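Blr3880 protein (Bradyrhizobium japonicum, PDB 2OOD) probably catalyses the zinc-dependent hydrolytic deamination of guanine to xanthine and ammonia. Local coordinates at residues Thr165-Asn170 and Thr204-Phe209; Ala290-Cys295 and His317-Ser322; Glu148-Ala153 and Gly197-Ala202; Asp185-Ile190 and Gln220-Glu225. All coordinates share one frame; numbering follows the deposited sequence.

Interaction 1: residues Thr165-Asn170 and Thr204-Phe209; sequences TGIDRN and TPRFAF. With GUN (guanine), chain C.
N170 lays its side-chain amide flat over the ring of F209, the two planes 11° apart and ND2 above the ring centre. The same nitrogen turns an N-H, in the plane of its amide, to the backbone of its stacking partner: N170 ND2 donates to F209 O at 2.7 Å. One bond thus fixes the rotation of the amide while the ring supports its face. I167 runs alongside F207 and brings CD1 to the ring edge, 3.7 Å from F207 CE1. The torsion of F207 (chi1 70°) sets CG between the backbone N and the carbonyl carbon and presents a ring face to the C8 corner of guanine, with F207 CD2 3.1 Å from guanine C8. With a serine at F207, guanine C8 would probably lose the face it rests against and I167 CD1 its apolar neighbour. These residues follow the C-terminal ends of parallel strands 160-166 and 199-205, the end of a TIM barrel where amidohydrolases keep their active site. The strands meet through G166, whose N donates to T204 O at 2.9 Å and whose O accepts from R206 N at 3.1 Å. R206 then passes T165, its CD 3.6 Å from T165 CG2, and takes its guanidinium to E107 in a salt bridge. At the edge of the guanidinium, in its plane, water 1 bridges R206 NH1, weakly, to T165 O, while water 2 lies between G166 O and F207 N, accepting from the latter.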
# COMPACT_ATOMS: atom_id res chain seq x y z
N THR A 165 -18.67 13.37 -18.31
CA THR A 165 -18.38 11.96 -18.54
C THR A 165 -19.60 11.21 -19.08
O THR A 165 -20.44 10.74 -18.32
CB THR A 165 -17.92 11.29 -17.24
OG1 THR A 165 -16.74 11.95 -16.76
CG2 THR A 165 -17.62 9.82 -17.47
N GLY A 166 -19.68 11.08 -20.41
CA GLY A 166 -20.81 10.40 -21.03
C GLY A 166 -20.83 8.89 -20.83
O GLY A 166 -19.81 8.22 -20.94
N ILE A 167 -22.01 8.35 -20.54
CA ILE A 167 -22.19 6.92 -20.34
C ILE A 167 -23.49 6.57 -21.05
O ILE A 167 -24.56 7.12 -20.76
CB ILE A 167 -22.25 6.56 -18.83
CG1 ILE A 167 -22.48 5.06 -18.65
CG2 ILE A 167 -23.33 7.35 -18.14
CD1 ILE A 167 -21.26 4.22 -18.92
N ASP A 168 -23.39 5.63 -21.98
CA ASP A 168 -24.50 5.21 -22.85
C ASP A 168 -25.20 3.88 -22.52
O ASP A 168 -26.42 3.83 -22.38
CB ASP A 168 -23.97 5.16 -24.28
CG ASP A 168 -24.98 5.63 -25.28
OD1 ASP A 168 -24.61 5.85 -26.46
OD2 ASP A 168 -26.15 5.77 -24.87
N ARG A 169 -24.41 2.81 -22.43
CA ARG A 169 -24.92 1.46 -22.15
C ARG A 169 -24.40 0.94 -20.82
O ARG A 169 -23.59 1.58 -20.15
CB ARG A 169 -24.43 0.48 -23.22
CG ARG A 169 -24.40 0.98 -24.64
CD ARG A 169 -23.52 0.06 -25.49
NE ARG A 169 -23.87 0.11 -26.91
CZ ARG A 169 -23.22 -0.54 -27.88
NH1 ARG A 169 -22.16 -1.32 -27.61
NH2 ARG A 169 -23.63 -0.43 -29.14
N ASN A 170 -24.86 -0.25 -20.46
CA ASN A 170 -24.44 -0.94 -19.25
C ASN A 170 -24.40 -0.15 -17.94
O ASN A 170 -23.48 -0.32 -17.14
CB ASN A 170 -23.06 -1.58 -19.50
CG ASN A 170 -23.11 -2.68 -20.56
OD1 ASN A 170 -23.94 -3.59 -20.47
ND2 ASN A 170 -22.23 -2.61 -21.55
N THR A 204 -15.09 13.40 -22.72
CA THR A 204 -14.98 12.20 -21.91
C THR A 204 -15.95 11.04 -22.05
O THR A 204 -16.95 10.96 -21.33
CB THR A 204 -14.92 12.56 -20.42
OG1 THR A 204 -13.87 13.50 -20.19
CG2 THR A 204 -14.65 11.32 -19.58
N PRO A 205 -15.67 10.12 -22.98
CA PRO A 205 -16.55 8.96 -23.13
C PRO A 205 -16.00 8.04 -22.04
O PRO A 205 -14.87 7.56 -22.14
CB PRO A 205 -16.22 8.46 -24.53
CG PRO A 205 -14.77 8.79 -24.66
CD PRO A 205 -14.70 10.19 -24.09
N ARG A 206 -16.77 7.81 -20.98
CA ARG A 206 -16.31 7.00 -19.87
C ARG A 206 -15.47 5.79 -20.28
O ARG A 206 -14.30 5.69 -19.91
CB ARG A 206 -17.48 6.56 -19.02
CG ARG A 206 -17.07 5.98 -17.70
CD ARG A 206 -18.07 6.35 -16.66
NE ARG A 206 -17.70 5.83 -15.35
CZ ARG A 206 -18.28 6.19 -14.21
NH1 ARG A 206 -19.26 7.08 -14.22
NH2 ARG A 206 -17.88 5.66 -13.07
N PHE A 207 -16.06 4.87 -21.04
CA PHE A 207 -15.32 3.70 -21.51
C PHE A 207 -16.14 2.93 -22.54
O PHE A 207 -17.36 2.83 -22.43
CB PHE A 207 -14.91 2.82 -20.32
CG PHE A 207 -16.05 2.10 -19.66
CD1 PHE A 207 -17.22 2.78 -19.32
CD2 PHE A 207 -15.94 0.75 -19.34
CE1 PHE A 207 -18.28 2.12 -18.69
CE2 PHE A 207 -17.00 0.08 -18.69
CZ PHE A 207 -18.16 0.76 -18.37
N ALA A 208 -15.45 2.40 -23.55
CA ALA A 208 -16.08 1.68 -24.65
C ALA A 208 -17.22 0.78 -24.20
O ALA A 208 -18.29 0.80 -24.80
CB ALA A 208 -15.03 0.86 -25.41
N PHE A 209 -16.99 0.01 -23.15
CA PHE A 209 -18.02 -0.89 -22.67
C PHE A 209 -19.35 -0.20 -22.38
O PHE A 209 -20.41 -0.81 -22.48
CB PHE A 209 -17.55 -1.62 -21.41
CG PHE A 209 -18.52 -2.65 -20.91
CD1 PHE A 209 -18.84 -3.75 -21.70
CD2 PHE A 209 -19.09 -2.54 -19.65
CE1 PHE A 209 -19.72 -4.74 -21.24
CE2 PHE A 209 -19.98 -3.53 -19.17
CZ PHE A 209 -20.29 -4.62 -19.97
N9 GUN C . -14.47 2.93 -16.44
C8 GUN C . -15.40 1.94 -16.50
N7 GUN C . -15.23 1.09 -15.53
C5 GUN C . -14.18 1.47 -14.77
C6 GUN C . -13.54 0.95 -13.61
O6 GUN C . -13.94 -0.08 -13.05
N1 GUN C . -12.44 1.65 -13.10
C2 GUN C . -11.99 2.81 -13.70
N2 GUN C . -10.91 3.49 -13.17
N3 GUN C . -12.58 3.30 -14.78
C4 GUN C . -13.66 2.67 -15.35
O HOH W 1 -20.75 8.95 -16.52
O HOH W 2 -19.12 5.52 -21.33

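Interaction 2: residues Ala290-Cys295 and His317-Ser322; sequences AAVVFC and HRVKMS
V292 turns CG1 between its backbone N and carbonyl carbon (chi1 63°), and selenomethionine M321 swings CG to the side away from its carbonyl carbon (chi1 -80°), which lays the two side chains alongside each other, V292 CG1 3.3 Å from M321 CG. V319 comes to the same methyl at about a right angle, its CG1 3.9 Å from V292 CG1, and M321 SE reaches F294 CB at 4.3 Å. This apolar face lies toward the surrounding helices, since V319 also packs on helix 279-288. Strands 291-294 and 320-323 are parallel neighbours in the TIM barrel. Between them V292 N donates to K320 O at 2.9 Å, F294 N to S322 O at 3.2 Å, and S322 N more weakly to V292 O at 3.4 Å. Water 3 joins A290 O to K320 N. On the other face V293 sets CG2 against the hydroxyl of S322, 3.3 Å from S322 OG, and also touches H79, a zinc ligand. A glycine in place of V293 would probably open a gap beside S322 OG and deprive the H79 side chain of an apolar neighbour. Backbone bonds thus set the register; valine methyls and the M321 chain fill the helix side, while the opposite face pairs methyls with the S322 hydroxyl and places the apolar V293 against the side chain of zinc ligand H79.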
# COMPACT_ATOMS: atom_id res chain seq x y z
N ALA A 290 -0.56 9.04 -28.33
CA ALA A 290 -1.55 8.91 -27.27
C ALA A 290 -0.85 8.48 -25.98
O ALA A 290 0.27 7.96 -26.02
CB ALA A 290 -2.60 7.89 -27.67
N ALA A 291 -1.49 8.69 -24.84
CA ALA A 291 -0.88 8.34 -23.57
C ALA A 291 -1.70 7.38 -22.73
O ALA A 291 -2.92 7.33 -22.85
CB ALA A 291 -0.60 9.60 -22.77
N VAL A 292 -1.03 6.62 -21.88
CA VAL A 292 -1.70 5.67 -21.01
C VAL A 292 -1.48 6.15 -19.57
O VAL A 292 -0.47 6.79 -19.28
CB VAL A 292 -1.15 4.23 -21.18
CG1 VAL A 292 0.30 4.17 -20.78
CG2 VAL A 292 -1.95 3.26 -20.35
N VAL A 293 -2.44 5.86 -18.69
CA VAL A 293 -2.32 6.28 -17.30
C VAL A 293 -2.25 5.06 -16.40
O VAL A 293 -3.21 4.31 -16.28
CB VAL A 293 -3.52 7.15 -16.87
CG1 VAL A 293 -3.29 7.68 -15.47
CG2 VAL A 293 -3.72 8.30 -17.85
N PHE A 294 -1.08 4.88 -15.78
CA PHE A 294 -0.79 3.77 -14.88
C PHE A 294 -1.36 4.02 -13.49
O PHE A 294 -0.85 4.85 -12.75
CB PHE A 294 0.74 3.57 -14.85
CG PHE A 294 1.24 2.56 -13.84
CD1 PHE A 294 0.47 1.46 -13.47
CD2 PHE A 294 2.52 2.68 -13.32
CE1 PHE A 294 0.98 0.49 -12.61
CE2 PHE A 294 3.04 1.71 -12.46
CZ PHE A 294 2.27 0.62 -12.11
N CYS A 295 -2.41 3.28 -13.13
CA CYS A 295 -3.05 3.43 -11.83
C CYS A 295 -2.90 2.17 -10.99
O CYS A 295 -3.85 1.42 -10.81
CB CYS A 295 -4.54 3.73 -12.02
SG CYS A 295 -4.88 5.10 -13.14
N HIS A 317 9.69 2.03 -28.68
CA HIS A 317 8.28 2.38 -28.86
C HIS A 317 7.74 3.00 -27.58
O HIS A 317 6.72 2.58 -27.05
CB HIS A 317 7.48 1.12 -29.21
CG HIS A 317 7.99 0.39 -30.41
ND1 HIS A 317 7.66 0.76 -31.70
CD2 HIS A 317 8.82 -0.68 -30.52
CE1 HIS A 317 8.27 -0.05 -32.55
NE2 HIS A 317 8.97 -0.93 -31.86
N ARG A 318 8.45 4.02 -27.10
CA ARG A 318 8.09 4.72 -25.88
C ARG A 318 6.67 5.28 -25.92
O ARG A 318 6.28 5.95 -26.87
CB ARG A 318 9.11 5.83 -25.61
CG ARG A 318 8.97 6.51 -24.26
CD ARG A 318 8.85 5.50 -23.13
NE ARG A 318 8.45 6.14 -21.87
CZ ARG A 318 9.30 6.77 -21.07
NH1 ARG A 318 10.59 6.82 -21.40
NH2 ARG A 318 8.87 7.35 -19.96
N VAL A 319 5.90 4.96 -24.89
CA VAL A 319 4.52 5.42 -24.77
C VAL A 319 4.47 6.52 -23.72
O VAL A 319 5.10 6.40 -22.67
CB VAL A 319 3.59 4.26 -24.32
CG1 VAL A 319 2.18 4.76 -24.11
CG2 VAL A 319 3.60 3.16 -25.36
N LYS A 320 3.74 7.60 -24.01
CA LYS A 320 3.60 8.71 -23.08
C LYS A 320 2.72 8.29 -21.92
O LYS A 320 1.70 7.63 -22.11
CB LYS A 320 2.99 9.92 -23.79
CG LYS A 320 3.98 10.62 -24.70
CD LYS A 320 3.32 11.78 -25.43
CE LYS A 320 4.34 12.55 -26.25
NZ LYS A 320 5.45 13.01 -25.38
N MSE A 321 3.11 8.68 -20.71
CA MSE A 321 2.37 8.31 -19.50
C MSE A 321 2.19 9.40 -18.46
O MSE A 321 2.83 10.45 -18.50
CB MSE A 321 3.06 7.16 -18.78
CG MSE A 321 2.82 5.78 -19.31
SE MSE A 321 3.58 4.53 -18.00
CE MSE A 321 5.48 4.77 -18.41
N SER A 322 1.34 9.08 -17.49
CA SER A 322 1.06 9.92 -16.35
C SER A 322 0.58 8.88 -15.36
O SER A 322 -0.13 7.96 -15.75
CB SER A 322 -0.04 10.95 -16.65
OG SER A 322 -1.30 10.34 -16.82
O HOH W 3 3.10 8.35 -27.13

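Interaction 3: residues Glu148-Ala153 and Gly197-Ala202; sequences ELFEEA and GRNLYA
The helix-on-strand layer of a TIM barrel is built here by F150, which projects from outer helix 143-156 onto N199, L200 and Y201 of strand 199-205. The two axes run at 160°, nearly antiparallel, as expected where helices wrap a barrel of parallel strands. F150 has CG anti to its carbonyl carbon (chi1 -84°), which sends the ring across the gap to the strand. Two oxygens lie at the ring's edge, near its plane: N199 OD1 is 3.3 Å from F150 CD1, and L200 O is 3.7 Å from F150 CE1. The C-H rim of a phenyl ring carries slight positive charge, so such an approach suits both oxygens. The amide of N199 is turned steeply against the ring, 73° between the planes. Its OD1 also faces the methyl of A153, 3.8 Å from A153 CB, while N199 ND2 makes a weak hydrogen bond to F150 O at 3.5 Å; its stronger polar partner is S154. Farther along the strand, F150 CE2 comes to the edge of the Y201 ring, 3.9 Å from Y201 CD1, the two side chains crossing at about a right angle. Y201 sends its hydroxyl to the backbone N of L164. Strand 160-166 thus borders the contact: F150 also rests on A162 of that strand, so this one helix side chain spans two adjacent strands. Beyond Y201 lies helix 179-193, whose S186, L189 and I190 pack against the tyrosine.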
# COMPACT_ATOMS: atom_id res chain seq x y z
N GLU A 148 -19.59 22.58 -11.09
CA GLU A 148 -19.10 22.86 -9.74
C GLU A 148 -17.60 22.62 -9.60
O GLU A 148 -16.94 23.31 -8.83
CB GLU A 148 -19.86 22.02 -8.71
CG GLU A 148 -21.31 22.43 -8.51
CD GLU A 148 -21.46 23.91 -8.19
OE1 GLU A 148 -20.71 24.41 -7.33
OE2 GLU A 148 -22.35 24.56 -8.78
N LEU A 149 -17.07 21.64 -10.33
CA LEU A 149 -15.64 21.33 -10.26
C LEU A 149 -14.78 22.41 -10.91
O LEU A 149 -13.79 22.85 -10.33
CB LEU A 149 -15.34 19.98 -10.93
CG LEU A 149 -13.84 19.69 -11.09
CD1 LEU A 149 -13.20 19.51 -9.73
CD2 LEU A 149 -13.64 18.45 -11.93
N PHE A 150 -15.15 22.83 -12.10
CA PHE A 150 -14.39 23.86 -12.79
C PHE A 150 -14.40 25.17 -12.01
O PHE A 150 -13.38 25.86 -11.92
CB PHE A 150 -14.97 24.12 -14.18
CG PHE A 150 -14.47 23.17 -15.23
CD1 PHE A 150 -13.10 23.04 -15.47
CD2 PHE A 150 -15.36 22.43 -16.00
CE1 PHE A 150 -12.63 22.20 -16.48
CE2 PHE A 150 -14.90 21.59 -17.01
CZ PHE A 150 -13.53 21.47 -17.25
N GLU A 151 -15.55 25.52 -11.45
CA GLU A 151 -15.67 26.77 -10.71
C GLU A 151 -14.90 26.82 -9.40
O GLU A 151 -14.30 27.85 -9.08
CB GLU A 151 -17.15 27.10 -10.52
CG GLU A 151 -17.71 27.87 -11.71
CD GLU A 151 -19.21 27.73 -11.89
OE1 GLU A 151 -19.95 27.80 -10.88
OE2 GLU A 151 -19.65 27.57 -13.05
N GLU A 152 -14.91 25.73 -8.64
CA GLU A 152 -14.17 25.70 -7.38
C GLU A 152 -12.68 25.64 -7.71
O GLU A 152 -11.84 26.05 -6.91
CB GLU A 152 -14.57 24.48 -6.54
CG GLU A 152 -13.78 24.32 -5.27
CD GLU A 152 -13.86 25.53 -4.36
OE1 GLU A 152 -14.67 26.43 -4.63
OE2 GLU A 152 -13.11 25.59 -3.36
N ALA A 153 -12.35 25.12 -8.88
CA ALA A 153 -10.96 25.02 -9.31
C ALA A 153 -10.48 26.43 -9.62
O ALA A 153 -9.31 26.75 -9.43
CB ALA A 153 -10.84 24.12 -10.54
N GLY A 197 -8.82 30.73 -17.89
CA GLY A 197 -8.04 30.62 -16.67
C GLY A 197 -7.17 29.39 -16.86
O GLY A 197 -6.64 29.19 -17.96
N ARG A 198 -7.02 28.56 -15.83
CA ARG A 198 -6.20 27.36 -15.96
C ARG A 198 -7.05 26.11 -16.22
O ARG A 198 -6.54 25.00 -16.16
CB ARG A 198 -5.36 27.15 -14.70
CG ARG A 198 -4.45 28.32 -14.34
CD ARG A 198 -3.70 28.07 -13.04
NE ARG A 198 -2.52 27.22 -13.22
CZ ARG A 198 -1.87 26.63 -12.23
NH1 ARG A 198 -2.29 26.80 -10.98
NH2 ARG A 198 -0.79 25.89 -12.47
N ASN A 199 -8.33 26.29 -16.52
CA ASN A 199 -9.22 25.16 -16.81
C ASN A 199 -9.05 24.62 -18.24
O ASN A 199 -9.02 25.38 -19.19
CB ASN A 199 -10.69 25.55 -16.61
CG ASN A 199 -11.05 25.77 -15.15
OD1 ASN A 199 -10.67 24.99 -14.28
ND2 ASN A 199 -11.81 26.83 -14.88
N LEU A 200 -8.97 23.29 -18.36
CA LEU A 200 -8.82 22.62 -19.66
C LEU A 200 -9.91 21.56 -19.77
O LEU A 200 -10.14 20.81 -18.82
CB LEU A 200 -7.44 21.98 -19.76
CG LEU A 200 -6.27 22.96 -19.68
CD1 LEU A 200 -4.96 22.22 -19.64
CD2 LEU A 200 -6.32 23.91 -20.87
N TYR A 201 -10.58 21.50 -20.91
CA TYR A 201 -11.67 20.54 -21.10
C TYR A 201 -11.28 19.23 -21.80
O TYR A 201 -10.50 19.23 -22.75
CB TYR A 201 -12.80 21.18 -21.89
CG TYR A 201 -14.09 20.40 -21.79
CD1 TYR A 201 -14.94 20.56 -20.72
CD2 TYR A 201 -14.42 19.46 -22.76
CE1 TYR A 201 -16.11 19.80 -20.59
CE2 TYR A 201 -15.59 18.70 -22.64
CZ TYR A 201 -16.42 18.88 -21.55
OH TYR A 201 -17.56 18.10 -21.42
N ALA A 202 -11.85 18.12 -21.35
CA ALA A 202 -11.55 16.83 -21.96
C ALA A 202 -12.83 16.11 -22.37
O ALA A 202 -13.69 15.85 -21.53
CB ALA A 202 -10.76 15.97 -21.00

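Interaction 4: residues Asp185-Ile190 and Gln220-Glu225; sequences DSKRLI and QRLKHE
K187 of helix 179-193 reaches over L222 to E225 of helix 213-225, two helices of the outer layer of the TIM barrel that run nearly parallel, 26° apart. From its CB the lysine first leads off anti to the backbone N, then bends at chi2 (71°), which turns the far half of the chain toward the second helix. Its CD meets two partners, L222 CD2 at 3.9 Å and E225 OE1 at 3.6 Å. CE passes beside the same carboxylate oxygen, and a further bend at chi4 sets the tip in a salt bridge, K187 NZ to E225 OE1 at 3.1 Å. That oxygen is shared, since it also bonds to the hydroxyl of Y183. Beneath the lysine, L222 fills the groove with its two methyls: CD1 rests on S186 CB at 3.5 Å, and CD2 meets I190 CD1 at 4.0 Å. Charge thus lies on the outer side and apolar packing below it, where L222 goes on to touch I203 of strand 199-205. The carboxylate has a second arm within its own helix: R221 NH1 meets the syn lone pair of E225 OE2 at 3.0 Å, and that oxygen lies 32° out of the guanidinium plane.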
# COMPACT_ATOMS: atom_id res chain seq x y z
N ASP A 185 -24.61 19.21 -24.03
CA ASP A 185 -23.98 19.65 -22.79
C ASP A 185 -22.46 19.81 -22.90
O ASP A 185 -21.91 20.81 -22.42
CB ASP A 185 -24.32 18.71 -21.64
CG ASP A 185 -25.82 18.63 -21.39
OD1 ASP A 185 -26.53 19.60 -21.69
OD2 ASP A 185 -26.28 17.59 -20.87
N SER A 186 -21.78 18.85 -23.52
CA SER A 186 -20.33 18.93 -23.66
C SER A 186 -19.95 20.19 -24.44
O SER A 186 -18.95 20.85 -24.14
CB SER A 186 -19.77 17.71 -24.40
OG SER A 186 -19.92 16.54 -23.61
N LYS A 187 -20.76 20.50 -25.45
CA LYS A 187 -20.54 21.65 -26.31
C LYS A 187 -20.66 22.93 -25.48
O LYS A 187 -19.88 23.88 -25.63
CB LYS A 187 -21.57 21.65 -27.44
CG LYS A 187 -21.17 22.46 -28.66
CD LYS A 187 -20.03 21.79 -29.43
CE LYS A 187 -19.47 22.71 -30.53
NZ LYS A 187 -20.51 23.16 -31.52
N ARG A 188 -21.65 22.95 -24.59
CA ARG A 188 -21.88 24.10 -23.73
C ARG A 188 -20.72 24.27 -22.76
O ARG A 188 -20.18 25.37 -22.60
CB ARG A 188 -23.18 23.93 -22.95
CG ARG A 188 -23.46 25.04 -21.94
CD ARG A 188 -24.88 24.96 -21.42
NE ARG A 188 -25.08 23.83 -20.52
CZ ARG A 188 -24.48 23.69 -19.34
NH1 ARG A 188 -23.63 24.61 -18.91
NH2 ARG A 188 -24.74 22.63 -18.58
N LEU A 189 -20.35 23.17 -22.11
CA LEU A 189 -19.28 23.18 -21.12
C LEU A 189 -17.94 23.57 -21.72
O LEU A 189 -17.13 24.24 -21.05
CB LEU A 189 -19.19 21.81 -20.44
CG LEU A 189 -20.47 21.39 -19.72
CD1 LEU A 189 -20.32 19.98 -19.19
CD2 LEU A 189 -20.77 22.36 -18.59
N ILE A 190 -17.68 23.17 -22.96
CA ILE A 190 -16.43 23.53 -23.61
C ILE A 190 -16.42 25.04 -23.81
O ILE A 190 -15.38 25.69 -23.69
CB ILE A 190 -16.28 22.84 -25.00
CG1 ILE A 190 -16.12 21.33 -24.80
CG2 ILE A 190 -15.10 23.42 -25.75
CD1 ILE A 190 -16.21 20.52 -26.08
N GLN A 220 -16.35 12.04 -31.32
CA GLN A 220 -15.57 12.27 -32.53
C GLN A 220 -15.91 13.67 -33.05
O GLN A 220 -15.01 14.46 -33.33
CB GLN A 220 -15.92 11.21 -33.57
CG GLN A 220 -15.27 11.44 -34.93
CD GLN A 220 -15.59 10.32 -35.91
OE1 GLN A 220 -16.72 9.81 -35.96
NE2 GLN A 220 -14.60 9.94 -36.70
N ARG A 221 -17.21 13.96 -33.16
CA ARG A 221 -17.65 15.27 -33.63
C ARG A 221 -17.10 16.38 -32.74
O ARG A 221 -16.54 17.38 -33.23
CB ARG A 221 -19.19 15.35 -33.65
CG ARG A 221 -19.70 16.78 -33.77
CD ARG A 221 -20.77 16.95 -34.84
NE ARG A 221 -22.13 16.93 -34.32
CZ ARG A 221 -23.00 17.93 -34.48
NH1 ARG A 221 -22.64 19.04 -35.12
NH2 ARG A 221 -24.24 17.83 -34.01
N LEU A 222 -17.24 16.21 -31.42
CA LEU A 222 -16.74 17.19 -30.48
C LEU A 222 -15.26 17.45 -30.69
O LEU A 222 -14.82 18.60 -30.76
CB LEU A 222 -16.99 16.70 -29.06
CG LEU A 222 -18.43 16.86 -28.58
CD1 LEU A 222 -18.67 16.06 -27.31
CD2 LEU A 222 -18.70 18.34 -28.35
N LYS A 223 -14.48 16.39 -30.78
CA LYS A 223 -13.04 16.52 -30.96
C LYS A 223 -12.71 17.22 -32.27
O LYS A 223 -11.70 17.92 -32.39
CB LYS A 223 -12.37 15.14 -30.92
CG LYS A 223 -10.88 15.15 -31.20
CD LYS A 223 -10.10 16.04 -30.23
CE LYS A 223 -8.61 15.99 -30.57
NZ LYS A 223 -7.78 16.83 -29.68
N HIS A 224 -13.58 17.05 -33.26
CA HIS A 224 -13.37 17.67 -34.57
C HIS A 224 -13.66 19.17 -34.57
O HIS A 224 -12.96 19.94 -35.24
CB HIS A 224 -14.25 17.02 -35.63
CG HIS A 224 -14.09 17.63 -36.98
ND1 HIS A 224 -15.16 17.90 -37.81
CD2 HIS A 224 -12.98 18.05 -37.64
CE1 HIS A 224 -14.72 18.46 -38.93
NE2 HIS A 224 -13.40 18.57 -38.85
N GLU A 225 -14.69 19.57 -33.84
CA GLU A 225 -15.08 20.97 -33.75
C GLU A 225 -14.27 21.70 -32.68
O GLU A 225 -14.33 22.92 -32.58
CB GLU A 225 -16.58 21.08 -33.41
CG GLU A 225 -17.48 20.18 -34.27
CD GLU A 225 -18.94 20.19 -33.83
OE1 GLU A 225 -19.22 20.61 -32.68
OE2 GLU A 225 -19.81 19.75 -34.62

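In the fold
The four contacts sample the layers of one TIM barrel. Interactions 1, 2 and 3 are largely buried, while in interaction 4 a partly exposed salt bridge, K187 with E225, lies above buried L222. Interactions 1 and 2 pair parallel strands at well-separated places, their centres 21 Å apart, and both draw on backbone hydrogen bonds; interaction 1 reaches the guanine pocket through F207, whereas interaction 2 sets V293 and the S322 hydroxyl beside zinc ligand H79. Interaction 3 joins barrel to helix layer, using the start of strand 199-205, whose end serves interaction 1. Interaction 4 lies helix on helix and touches interaction 3 through Y201. Chemistry changes outward, from ligand face through aromatic packing to paired charges.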